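Local coordinates for putative polysaccharide biosynthesis protein with aminopeptidase-like domain (Clostridium acetobutylicum, PDB 3K9T) that binds one zinc ion per subunit, probably acts in the biosynthesis of modified polysaccharides, and is not expected to be a peptidase despite its aminopeptidase-like domain, at residues W71-A76 with L94-Y99; V101-T106 with Y154-D159; G248-C253 with L309-L314; Y262-F267 with I275-L280. All blocks are in the same frame, centred on the assembly; numbering follows the deposited sequence.

Contact 1. Residues W71-A76 with L94-Y99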
# COMPACT_ATOMS: atom_id res chain seq x y z
N TRP A 71 -38.49 -32.70 8.01
CA TRP A 71 -37.92 -33.97 8.47
C TRP A 71 -38.03 -34.08 9.98
O TRP A 71 -37.80 -33.09 10.71
CB TRP A 71 -36.44 -34.08 8.06
CG TRP A 71 -35.79 -35.38 8.39
CD1 TRP A 71 -36.07 -36.60 7.84
CD2 TRP A 71 -34.76 -35.61 9.35
NE1 TRP A 71 -35.27 -37.57 8.39
CE2 TRP A 71 -34.45 -36.99 9.33
CE3 TRP A 71 -34.05 -34.79 10.24
CZ2 TRP A 71 -33.48 -37.56 10.14
CZ3 TRP A 71 -33.06 -35.36 11.04
CH2 TRP A 71 -32.78 -36.73 10.98
N ASN A 72 -38.36 -35.29 10.45
CA ASN A 72 -38.43 -35.59 11.88
C ASN A 72 -37.93 -36.99 12.16
O ASN A 72 -37.94 -37.83 11.27
CB ASN A 72 -39.84 -35.43 12.39
CG ASN A 72 -40.17 -33.98 12.64
OD1 ASN A 72 -39.66 -33.37 13.60
ND2 ASN A 72 -41.00 -33.40 11.77
N ILE A 73 -37.49 -37.25 13.40
CA ILE A 73 -36.95 -38.56 13.73
C ILE A 73 -37.28 -38.91 15.17
O ILE A 73 -37.10 -38.08 16.05
CB ILE A 73 -35.41 -38.63 13.41
CG1 ILE A 73 -34.81 -40.02 13.71
CG2 ILE A 73 -34.63 -37.54 14.17
CD1 ILE A 73 -33.53 -40.33 12.89
N LYS A 74 -37.80 -40.13 15.38
CA LYS A 74 -38.11 -40.69 16.69
C LYS A 74 -36.98 -41.61 17.18
O LYS A 74 -36.54 -41.54 18.33
CB LYS A 74 -39.41 -41.50 16.63
CG LYS A 74 -40.66 -40.66 16.41
CD LYS A 74 -41.91 -41.52 16.13
CE LYS A 74 -42.99 -40.70 15.37
NZ LYS A 74 -42.58 -40.29 13.97
N ASP A 75 -36.49 -42.48 16.33
CA ASP A 75 -35.47 -43.42 16.76
C ASP A 75 -34.76 -43.93 15.53
O ASP A 75 -35.28 -43.80 14.42
CB ASP A 75 -36.13 -44.59 17.52
CG ASP A 75 -35.17 -45.35 18.47
OD1 ASP A 75 -34.01 -44.95 18.66
OD2 ASP A 75 -35.62 -46.35 19.05
N ALA A 76 -33.57 -44.47 15.74
CA ALA A 76 -32.80 -45.11 14.69
C ALA A 76 -31.82 -46.06 15.37
O ALA A 76 -31.31 -45.75 16.46
CB ALA A 76 -32.06 -44.10 13.88
N LEU A 94 -25.59 -37.92 15.96
CA LEU A 94 -24.69 -37.87 14.81
C LEU A 94 -24.63 -39.25 14.09
O LEU A 94 -24.22 -39.31 12.93
CB LEU A 94 -23.30 -37.36 15.21
CG LEU A 94 -23.12 -35.93 15.76
CD1 LEU A 94 -21.61 -35.61 15.87
CD2 LEU A 94 -23.83 -34.85 14.92
N HIS A 95 -25.08 -40.31 14.78
CA HIS A 95 -25.20 -41.66 14.19
C HIS A 95 -26.15 -41.75 12.98
O HIS A 95 -26.07 -42.73 12.25
CB HIS A 95 -25.65 -42.71 15.22
CG HIS A 95 -24.59 -43.09 16.20
ND1 HIS A 95 -23.35 -43.55 15.83
CD2 HIS A 95 -24.60 -43.11 17.56
CE1 HIS A 95 -22.63 -43.80 16.90
NE2 HIS A 95 -23.37 -43.56 17.97
N VAL A 96 -27.06 -40.80 12.78
CA VAL A 96 -27.98 -40.82 11.64
C VAL A 96 -27.69 -39.64 10.72
O VAL A 96 -27.51 -38.52 11.19
CB VAL A 96 -29.48 -40.77 12.05
CG1 VAL A 96 -30.38 -40.67 10.81
CG2 VAL A 96 -29.85 -42.00 12.82
N MSE A 97 -27.66 -39.92 9.42
CA MSE A 97 -27.48 -38.91 8.39
C MSE A 97 -28.75 -38.04 8.36
O MSE A 97 -29.87 -38.55 8.23
CB MSE A 97 -27.21 -39.59 7.05
CG MSE A 97 -27.03 -38.65 5.86
SE MSE A 97 -27.09 -39.66 4.19
CE MSE A 97 -25.31 -40.47 4.34
N SER A 98 -28.58 -36.73 8.51
CA SER A 98 -29.71 -35.83 8.63
C SER A 98 -30.53 -35.91 7.36
O SER A 98 -29.97 -35.91 6.27
CB SER A 98 -29.24 -34.40 8.90
OG SER A 98 -30.30 -33.58 9.38
N TYR A 99 -31.84 -35.95 7.52
CA TYR A 99 -32.82 -36.10 6.45
C TYR A 99 -32.92 -37.54 5.95
O TYR A 99 -33.47 -37.77 4.87
CB TYR A 99 -32.63 -35.07 5.30
CG TYR A 99 -33.52 -33.83 5.44
CD1 TYR A 99 -33.43 -33.01 6.56
CD2 TYR A 99 -34.44 -33.50 4.45
CE1 TYR A 99 -34.23 -31.88 6.70
CE2 TYR A 99 -35.28 -32.35 4.60
CZ TYR A 99 -35.17 -31.56 5.73
OH TYR A 99 -35.95 -30.42 5.89

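Contact 2. Residues V101-T106 with Y154-D159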
# COMPACT_ATOMS: atom_id res chain seq x y z
N VAL A 101 -34.28 -40.90 4.95
CA VAL A 101 -35.59 -41.49 4.64
C VAL A 101 -35.86 -42.64 5.64
O VAL A 101 -34.93 -43.23 6.15
CB VAL A 101 -35.62 -41.96 3.17
CG1 VAL A 101 -35.49 -40.75 2.24
CG2 VAL A 101 -34.49 -42.96 2.90
N PRO A 102 -37.12 -42.91 5.98
CA PRO A 102 -37.35 -44.01 6.93
C PRO A 102 -36.99 -45.38 6.33
O PRO A 102 -37.20 -45.59 5.14
CB PRO A 102 -38.85 -43.94 7.20
CG PRO A 102 -39.42 -43.16 6.08
CD PRO A 102 -38.37 -42.23 5.62
N VAL A 103 -36.42 -46.28 7.15
CA VAL A 103 -36.04 -47.59 6.68
C VAL A 103 -36.27 -48.60 7.79
O VAL A 103 -36.08 -48.29 8.96
CB VAL A 103 -34.55 -47.67 6.16
CG1 VAL A 103 -33.98 -46.26 5.79
CG2 VAL A 103 -33.62 -48.41 7.16
N HIS A 104 -36.72 -49.79 7.39
CA HIS A 104 -36.93 -50.89 8.32
C HIS A 104 -36.60 -52.18 7.56
O HIS A 104 -37.39 -52.64 6.76
CB HIS A 104 -38.36 -50.89 8.86
CG HIS A 104 -38.59 -51.90 9.94
ND1 HIS A 104 -37.55 -52.59 10.53
CD2 HIS A 104 -39.72 -52.29 10.57
CE1 HIS A 104 -38.04 -53.40 11.46
NE2 HIS A 104 -39.35 -53.23 11.50
N LYS A 105 -35.42 -52.74 7.82
CA LYS A 105 -34.89 -53.84 7.03
C LYS A 105 -34.05 -54.81 7.83
O LYS A 105 -33.57 -54.49 8.92
CB LYS A 105 -33.98 -53.28 5.95
CG LYS A 105 -34.61 -52.24 5.03
CD LYS A 105 -33.92 -52.21 3.65
CE LYS A 105 -33.93 -50.82 3.02
NZ LYS A 105 -33.86 -50.88 1.54
N THR A 106 -33.90 -56.02 7.29
CA THR A 106 -32.85 -56.92 7.76
C THR A 106 -31.84 -56.96 6.64
O THR A 106 -32.19 -57.15 5.49
CB THR A 106 -33.30 -58.34 8.09
OG1 THR A 106 -33.86 -58.34 9.41
CG2 THR A 106 -32.09 -59.28 8.09
N TYR A 154 -28.54 -58.02 10.43
CA TYR A 154 -28.79 -56.87 11.26
C TYR A 154 -30.17 -56.33 10.99
O TYR A 154 -30.58 -56.26 9.84
CB TYR A 154 -27.73 -55.80 10.97
CG TYR A 154 -26.33 -56.12 11.46
CD1 TYR A 154 -25.98 -55.94 12.80
CD2 TYR A 154 -25.35 -56.59 10.58
CE1 TYR A 154 -24.71 -56.23 13.25
CE2 TYR A 154 -24.06 -56.88 11.02
CZ TYR A 154 -23.74 -56.69 12.37
OH TYR A 154 -22.47 -56.97 12.85
N GLU A 155 -30.89 -55.98 12.05
CA GLU A 155 -32.12 -55.21 11.93
C GLU A 155 -31.69 -53.74 11.81
O GLU A 155 -30.93 -53.23 12.65
CB GLU A 155 -33.02 -55.39 13.16
CG GLU A 155 -34.48 -54.98 12.92
CD GLU A 155 -35.31 -54.90 14.20
OE1 GLU A 155 -34.77 -55.10 15.30
OE2 GLU A 155 -36.51 -54.60 14.10
N VAL A 156 -32.17 -53.07 10.77
CA VAL A 156 -31.84 -51.69 10.48
C VAL A 156 -33.11 -50.87 10.52
O VAL A 156 -34.00 -51.05 9.69
CB VAL A 156 -31.20 -51.57 9.10
CG1 VAL A 156 -30.82 -50.10 8.81
CG2 VAL A 156 -29.98 -52.50 9.01
N VAL A 157 -33.17 -49.97 11.49
CA VAL A 157 -34.33 -49.13 11.71
C VAL A 157 -33.95 -47.65 11.76
O VAL A 157 -33.09 -47.25 12.55
CB VAL A 157 -35.01 -49.48 13.07
CG1 VAL A 157 -36.14 -48.52 13.36
CG2 VAL A 157 -35.51 -50.90 13.08
N ILE A 158 -34.55 -46.87 10.87
CA ILE A 158 -34.56 -45.42 10.97
C ILE A 158 -36.04 -45.02 10.97
O ILE A 158 -36.69 -45.04 9.92
CB ILE A 158 -33.84 -44.68 9.81
CG1 ILE A 158 -32.36 -45.05 9.74
CG2 ILE A 158 -33.99 -43.18 9.98
CD1 ILE A 158 -31.64 -44.54 8.45
N ASP A 159 -36.56 -44.67 12.14
CA ASP A 159 -37.95 -44.26 12.32
C ASP A 159 -38.05 -42.76 12.14
O ASP A 159 -38.04 -42.00 13.12
CB ASP A 159 -38.46 -44.68 13.71
CG ASP A 159 -39.95 -44.44 13.88
OD1 ASP A 159 -40.62 -44.14 12.87
OD2 ASP A 159 -40.44 -44.55 15.04

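Contact 3. Residues G248-C253 with L309-L314. Unlike the reference sequence in segment 309-314: S310 (reference Pro).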
# COMPACT_ATOMS: atom_id res chain seq x y z
N GLY A 248 -23.61 -6.06 9.89
CA GLY A 248 -24.02 -7.32 10.48
C GLY A 248 -22.88 -8.27 10.74
O GLY A 248 -21.82 -8.11 10.18
N LEU A 249 -23.12 -9.25 11.60
CA LEU A 249 -22.15 -10.28 11.92
C LEU A 249 -22.83 -11.64 12.00
O LEU A 249 -23.90 -11.73 12.58
CB LEU A 249 -21.48 -9.98 13.28
CG LEU A 249 -20.42 -8.87 13.39
CD1 LEU A 249 -20.07 -8.64 14.85
CD2 LEU A 249 -19.19 -9.22 12.58
N VAL A 250 -22.24 -12.68 11.41
CA VAL A 250 -22.72 -14.03 11.55
C VAL A 250 -21.85 -14.70 12.67
O VAL A 250 -20.62 -14.76 12.59
CB VAL A 250 -22.60 -14.83 10.25
CG1 VAL A 250 -22.95 -16.29 10.50
CG2 VAL A 250 -23.45 -14.22 9.10
N ALA A 251 -22.50 -15.19 13.71
CA ALA A 251 -21.81 -15.78 14.84
C ALA A 251 -21.84 -17.30 14.73
O ALA A 251 -22.90 -17.92 14.69
CB ALA A 251 -22.43 -15.34 16.16
N THR A 252 -20.65 -17.89 14.69
CA THR A 252 -20.52 -19.33 14.72
C THR A 252 -19.15 -19.65 15.27
O THR A 252 -18.28 -18.77 15.30
CB THR A 252 -20.69 -19.92 13.32
OG1 THR A 252 -20.48 -21.31 13.40
CG2 THR A 252 -19.72 -19.32 12.31
N CYS A 253 -18.97 -20.87 15.75
CA CYS A 253 -17.67 -21.35 16.22
C CYS A 253 -16.99 -20.42 17.20
O CYS A 253 -15.81 -20.13 17.06
CB CYS A 253 -16.74 -21.58 15.02
SG CYS A 253 -17.35 -22.85 13.87
N LEU A 309 -25.16 -6.49 1.54
CA LEU A 309 -25.04 -5.88 2.87
C LEU A 309 -23.62 -6.08 3.40
O LEU A 309 -22.89 -6.90 2.86
CB LEU A 309 -26.02 -6.51 3.84
CG LEU A 309 -27.49 -6.54 3.45
CD1 LEU A 309 -28.22 -7.53 4.40
CD2 LEU A 309 -28.05 -5.12 3.49
N SER A 310 -23.25 -5.33 4.46
CA SER A 310 -21.94 -5.47 5.06
C SER A 310 -22.03 -6.40 6.24
O SER A 310 -22.28 -5.97 7.36
CB SER A 310 -21.37 -4.11 5.52
OG SER A 310 -21.64 -3.18 4.52
N VAL A 311 -21.80 -7.66 5.99
CA VAL A 311 -21.86 -8.67 7.04
C VAL A 311 -20.52 -9.44 7.10
O VAL A 311 -20.06 -10.03 6.11
CB VAL A 311 -23.06 -9.63 6.82
CG1 VAL A 311 -23.08 -10.75 7.87
CG2 VAL A 311 -24.33 -8.84 6.81
N GLY A 312 -19.88 -9.39 8.26
CA GLY A 312 -18.71 -10.24 8.52
C GLY A 312 -19.05 -11.36 9.48
O GLY A 312 -20.21 -11.65 9.70
N SER A 313 -18.02 -12.00 10.05
CA SER A 313 -18.18 -13.16 10.90
C SER A 313 -17.06 -13.18 11.91
O SER A 313 -15.89 -13.22 11.54
CB SER A 313 -18.21 -14.43 10.06
OG SER A 313 -18.54 -15.59 10.82
N LEU A 314 -17.43 -13.07 13.18
CA LEU A 314 -16.46 -13.04 14.27
C LEU A 314 -16.57 -14.37 15.01
O LEU A 314 -17.62 -14.69 15.61
CB LEU A 314 -16.70 -11.82 15.17
CG LEU A 314 -15.79 -11.75 16.39
CD1 LEU A 314 -14.32 -11.75 16.00
CD2 LEU A 314 -16.13 -10.53 17.22

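Contact 4. Residues Y262-F267 with I275-L280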
# COMPACT_ATOMS: atom_id res chain seq x y z
N TYR A 262 -11.59 -13.08 12.58
CA TYR A 262 -12.59 -12.24 11.91
C TYR A 262 -12.55 -12.37 10.41
O TYR A 262 -11.53 -12.11 9.78
CB TYR A 262 -12.39 -10.76 12.24
CG TYR A 262 -13.41 -9.89 11.54
CD1 TYR A 262 -14.77 -10.03 11.80
CD2 TYR A 262 -13.02 -8.92 10.64
CE1 TYR A 262 -15.73 -9.22 11.18
CE2 TYR A 262 -13.98 -8.10 10.00
CZ TYR A 262 -15.33 -8.25 10.28
OH TYR A 262 -16.25 -7.44 9.63
N LYS A 263 -13.67 -12.76 9.83
CA LYS A 263 -13.84 -12.77 8.37
C LYS A 263 -14.49 -11.44 7.99
O LYS A 263 -15.57 -11.09 8.49
CB LYS A 263 -14.69 -13.95 7.91
CG LYS A 263 -15.03 -13.98 6.42
CD LYS A 263 -15.80 -15.27 6.09
CE LYS A 263 -16.27 -15.34 4.64
NZ LYS A 263 -16.86 -16.67 4.31
N ARG A 264 -13.84 -10.71 7.12
CA ARG A 264 -14.38 -9.46 6.67
C ARG A 264 -15.58 -9.57 5.75
O ARG A 264 -15.80 -10.57 5.07
CB ARG A 264 -13.31 -8.72 5.90
CG ARG A 264 -12.18 -8.30 6.75
CD ARG A 264 -11.20 -7.70 5.86
NE ARG A 264 -10.22 -6.96 6.61
CZ ARG A 264 -8.94 -6.88 6.28
NH1 ARG A 264 -8.48 -7.53 5.22
NH2 ARG A 264 -8.13 -6.16 7.01
N THR A 265 -16.30 -8.46 5.69
CA THR A 265 -17.33 -8.27 4.68
C THR A 265 -16.69 -8.30 3.30
O THR A 265 -15.48 -8.11 3.17
CB THR A 265 -18.02 -6.88 4.84
OG1 THR A 265 -17.13 -5.81 4.41
CG2 THR A 265 -18.45 -6.68 6.27
N LYS A 266 -17.53 -8.47 2.28
CA LYS A 266 -17.04 -8.50 0.91
C LYS A 266 -16.33 -7.19 0.56
O LYS A 266 -15.46 -7.19 -0.29
CB LYS A 266 -18.17 -8.81 -0.10
CG LYS A 266 -19.12 -7.63 -0.39
CD LYS A 266 -20.21 -7.91 -1.46
CE LYS A 266 -19.92 -7.40 -2.92
NZ LYS A 266 -20.84 -8.17 -3.90
N PHE A 267 -16.69 -6.08 1.21
CA PHE A 267 -16.07 -4.78 0.93
C PHE A 267 -14.71 -4.61 1.60
O PHE A 267 -13.96 -3.71 1.26
CB PHE A 267 -16.96 -3.61 1.37
CG PHE A 267 -18.36 -3.73 0.92
CD1 PHE A 267 -18.71 -3.47 -0.40
CD2 PHE A 267 -19.36 -4.08 1.83
CE1 PHE A 267 -20.03 -3.57 -0.83
CE2 PHE A 267 -20.69 -4.19 1.41
CZ PHE A 267 -21.03 -3.94 0.08
N ILE A 275 -14.39 -1.48 12.60
CA ILE A 275 -14.70 -1.53 14.04
C ILE A 275 -14.16 -2.84 14.64
O ILE A 275 -13.41 -2.83 15.62
CB ILE A 275 -16.21 -1.43 14.34
CG1 ILE A 275 -16.69 0.00 14.15
CG2 ILE A 275 -16.53 -1.92 15.76
CD1 ILE A 275 -18.20 0.11 14.28
N VAL A 276 -14.53 -3.97 14.05
CA VAL A 276 -14.05 -5.23 14.61
C VAL A 276 -12.50 -5.32 14.63
O VAL A 276 -11.94 -5.78 15.61
CB VAL A 276 -14.66 -6.49 13.92
CG1 VAL A 276 -13.94 -7.77 14.40
CG2 VAL A 276 -16.19 -6.54 14.20
N GLU A 277 -11.81 -4.85 13.59
CA GLU A 277 -10.34 -4.99 13.58
C GLU A 277 -9.70 -4.07 14.62
O GLU A 277 -8.71 -4.43 15.22
CB GLU A 277 -9.76 -4.79 12.19
CG GLU A 277 -10.25 -5.85 11.17
CD GLU A 277 -10.03 -5.41 9.74
OE1 GLU A 277 -8.96 -4.84 9.47
OE2 GLU A 277 -10.92 -5.63 8.89
N LYS A 278 -10.33 -2.92 14.88
CA LYS A 278 -9.85 -1.98 15.89
C LYS A 278 -10.04 -2.51 17.30
O LYS A 278 -9.19 -2.28 18.17
CB LYS A 278 -10.53 -0.61 15.73
CG LYS A 278 -9.87 0.55 16.52
CD LYS A 278 -8.39 0.72 16.17
CE LYS A 278 -7.85 2.02 16.72
NZ LYS A 278 -6.38 2.03 16.88
N VAL A 279 -11.14 -3.22 17.54
CA VAL A 279 -11.35 -3.88 18.84
C VAL A 279 -10.28 -4.98 19.04
O VAL A 279 -9.60 -5.03 20.09
CB VAL A 279 -12.78 -4.43 19.01
CG1 VAL A 279 -12.88 -5.27 20.25
CG2 VAL A 279 -13.87 -3.26 19.01
N LEU A 280 -10.09 -5.83 18.03
CA LEU A 280 -9.09 -6.92 18.12
C LEU A 280 -7.67 -6.40 18.35
O LEU A 280 -6.90 -6.93 19.20
CB LEU A 280 -9.12 -7.80 16.87
CG LEU A 280 -10.43 -8.61 16.68
CD1 LEU A 280 -10.47 -9.21 15.29
CD2 LEU A 280 -10.61 -9.71 17.78

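Contact 1. Residues W71-A76 with L94-Y99
W71 lies along the backbone of S98 and Y99, and its side chain carries most of this contact. CB sits over one face of the Y99 ring, 3.5 Å from the ring centroid. CG stands anti to the backbone N (chi1 -176°), and the indole runs on over the Y99 backbone. Y99 CA lies over the centre of the five-membered ring, 3.3 Å from its centroid. Y99 N lies over the same face, 3.3 Å from W71 CE2. The indole five-membered ring and the Y99 ring form an offset stack, with planes at 27°. NE1 passes over Y99 C and CA. Farther out, W71 CZ3 approaches S98 OG at 3.7 Å. At the ring edge, CZ2 faces V96 CG1.

V96 also meets I73 tip to tip, V96 CG1 to I73 CD1 at 3.8 Å. Its other branch, CG2, packs against A76 CB.

The contact pins the loop before strand 103-108 to strand 70-79 of the insert. The segments meet through apolar contacts, CH-pi contacts and the offset stack. Their polar ends turn to other hydrogen-bond partners: W71 NE1 to S100, S98 OG to S32, and Y99 OH to K69 and T34.

Contact 2. Residues V101-T106 with Y154-D159
V103 and K105 pair with I158 and V156 through four backbone hydrogen bonds. V103 N donates to I158 O at 3.0 Å, and I158 N returns to V103 O at 2.8 Å. K105 N donates to V156 O at 2.9 Å, and V156 N to K105 O at 2.7 Å. H104-V157 and T106-E155 are the non-hydrogen-bonded pairs between and beyond them. There the CA atoms of H104 and T106 make CA-H...O contacts with V156 O and Y154 O.

This is regular antiparallel pairing, with strand axes at 177°. Strand 103-108 is an outer strand of the four-stranded sheet in the insert, counted within this chain. Strand 153-163 lies between it and strand 70-79.

Apolar contacts gather on the face bearing V103, V156 and I158. V103 CG2 meets V156 CG1 at 3.7 Å. V103 CG1 meets I158 CD1 at 3.9 Å. W137 and F139 also pack here.

The other face carries H104, T106, E155 and V157. H104 CG is anti to its own N (chi1 -173°), and the imidazole lies beside V157. H104 ND1, 3.7 Å from V157 CG2, is buried without a hydrogen-bond partner in the model. E155 OE2 comes to the ring edge, 3.3 Å from H104 CE1, with ring and carboxylate planes 39° apart. E155 OE1 forms a salt bridge with R79.

Contact 3. Residues G248-C253 with L309-L314
G248 and V250 bond to G312 in a short parallel strand pair, and this is the close part of the contact. G312 N donates to G248 O at 3.0 Å. V250 N donates to G312 O at 2.8 Å, in the carbonyl plane. The strands come very near each other here: the CA atoms of G248 and V311 are 4.3 Å apart. V311 CG2 rests against G248 CA at 4.0 Å. V311 CG1 meets V250 CG2 at 3.7 Å, and F302 touches V311 as well. On the other face, L249 CD2 lies over the backbone of glycine G312, 3.8 Å from its carbonyl C.

The pairing loosens at both ends. At the start, where S310 is partly exposed, G248 N makes a weak hydrogen bond to S310 O, bent to 127°. At the far end the strands diverge, and L314 N stays 3.7 Å from V250 O. The S313 side chain bridges this gap. With S313 OG anti to the backbone N (chi1 -172°), the hydroxyl donates to V250 O at 2.9 Å, from a position tilted 30° from the carbonyl plane. Beyond it, contacts are sparse, and segment 248-253 bends away toward the zinc site. T252 packs on the zinc ligand D196, and its OG1 is hydrogen-bonded to Y187 OH.

These are neighbouring strands in the central mixed sheet of the aminopeptidase-like domain. The far, looser end is buried. There the S313 hydroxyl gives V250 O a donor, just before the chain reaches the metal site.

Contact 4. Residues Y262-F267 with I275-L280
Y262 lays one face of its ring against V276, while R264 reaches past that ring to grip E277. V276 CG1 lies over the tyrosine face, 3.8 Å from the ring centroid and 21° off the normal. Its nearest ring atom is Y262 CD1 at 3.5 Å. V276 CG1 is anti to its own backbone N (chi1 171°), which places this branch over the ring. The opposite face is lined toward its rim by the backbone N of R264. Y262 CB packs on L280 CD1 at 3.9 Å, one helical turn after V276. The phenol OH is hydrogen-bonded to D273 OD1, near the start of the same helix.

E277 comes to the tyrosine from its edge, with E277 OE2 4.1 Å from Y262 CE2. Its carboxylate and the R264 guanidinium cross, their planes 48° apart. R264 binds side-on: R264 NE donates to E277 OE2 at 2.7 Å, and R264 NH2 donates to E277 OE1 at 2.9 Å. Both bonds are almost straight and lie in the guanidinium plane, but they meet each oxygen from above the carboxylate plane.

The contact seats helix 271-282 on strand 260-263 within a beta-alpha-beta unit. R264 NH1 also forms a salt bridge with D291, just after strand 287-290. One arginine thus ties the helix to the end of the unit. It probably stabilises the charged forms of E277 and D291 and helps fix their positions.

Contacts 1 and 2 belong to the insert, contacts 3 and 4 to the aminopeptidase-like region, and each pair shares its own sheet. Contacts 1 and 2, with centres 11 Å apart, touch where strands 70-79 and 153-163 lie side by side. Contacts 3 and 4, with centres 9 Å apart, touch where strand 311-315 meets strand 260-263. Contacts 2 and 4 lie about 48 Å apart between centres. Along the chain, contact 1 closes before contact 2 opens, both close before contact 3 opens, and contact 4 is nested inside contact 3. The zinc site is approached from both regions: T252 of contact 3 comes within about 7 Å and S98 of contact 1 within about 11 Å, side chain to ion.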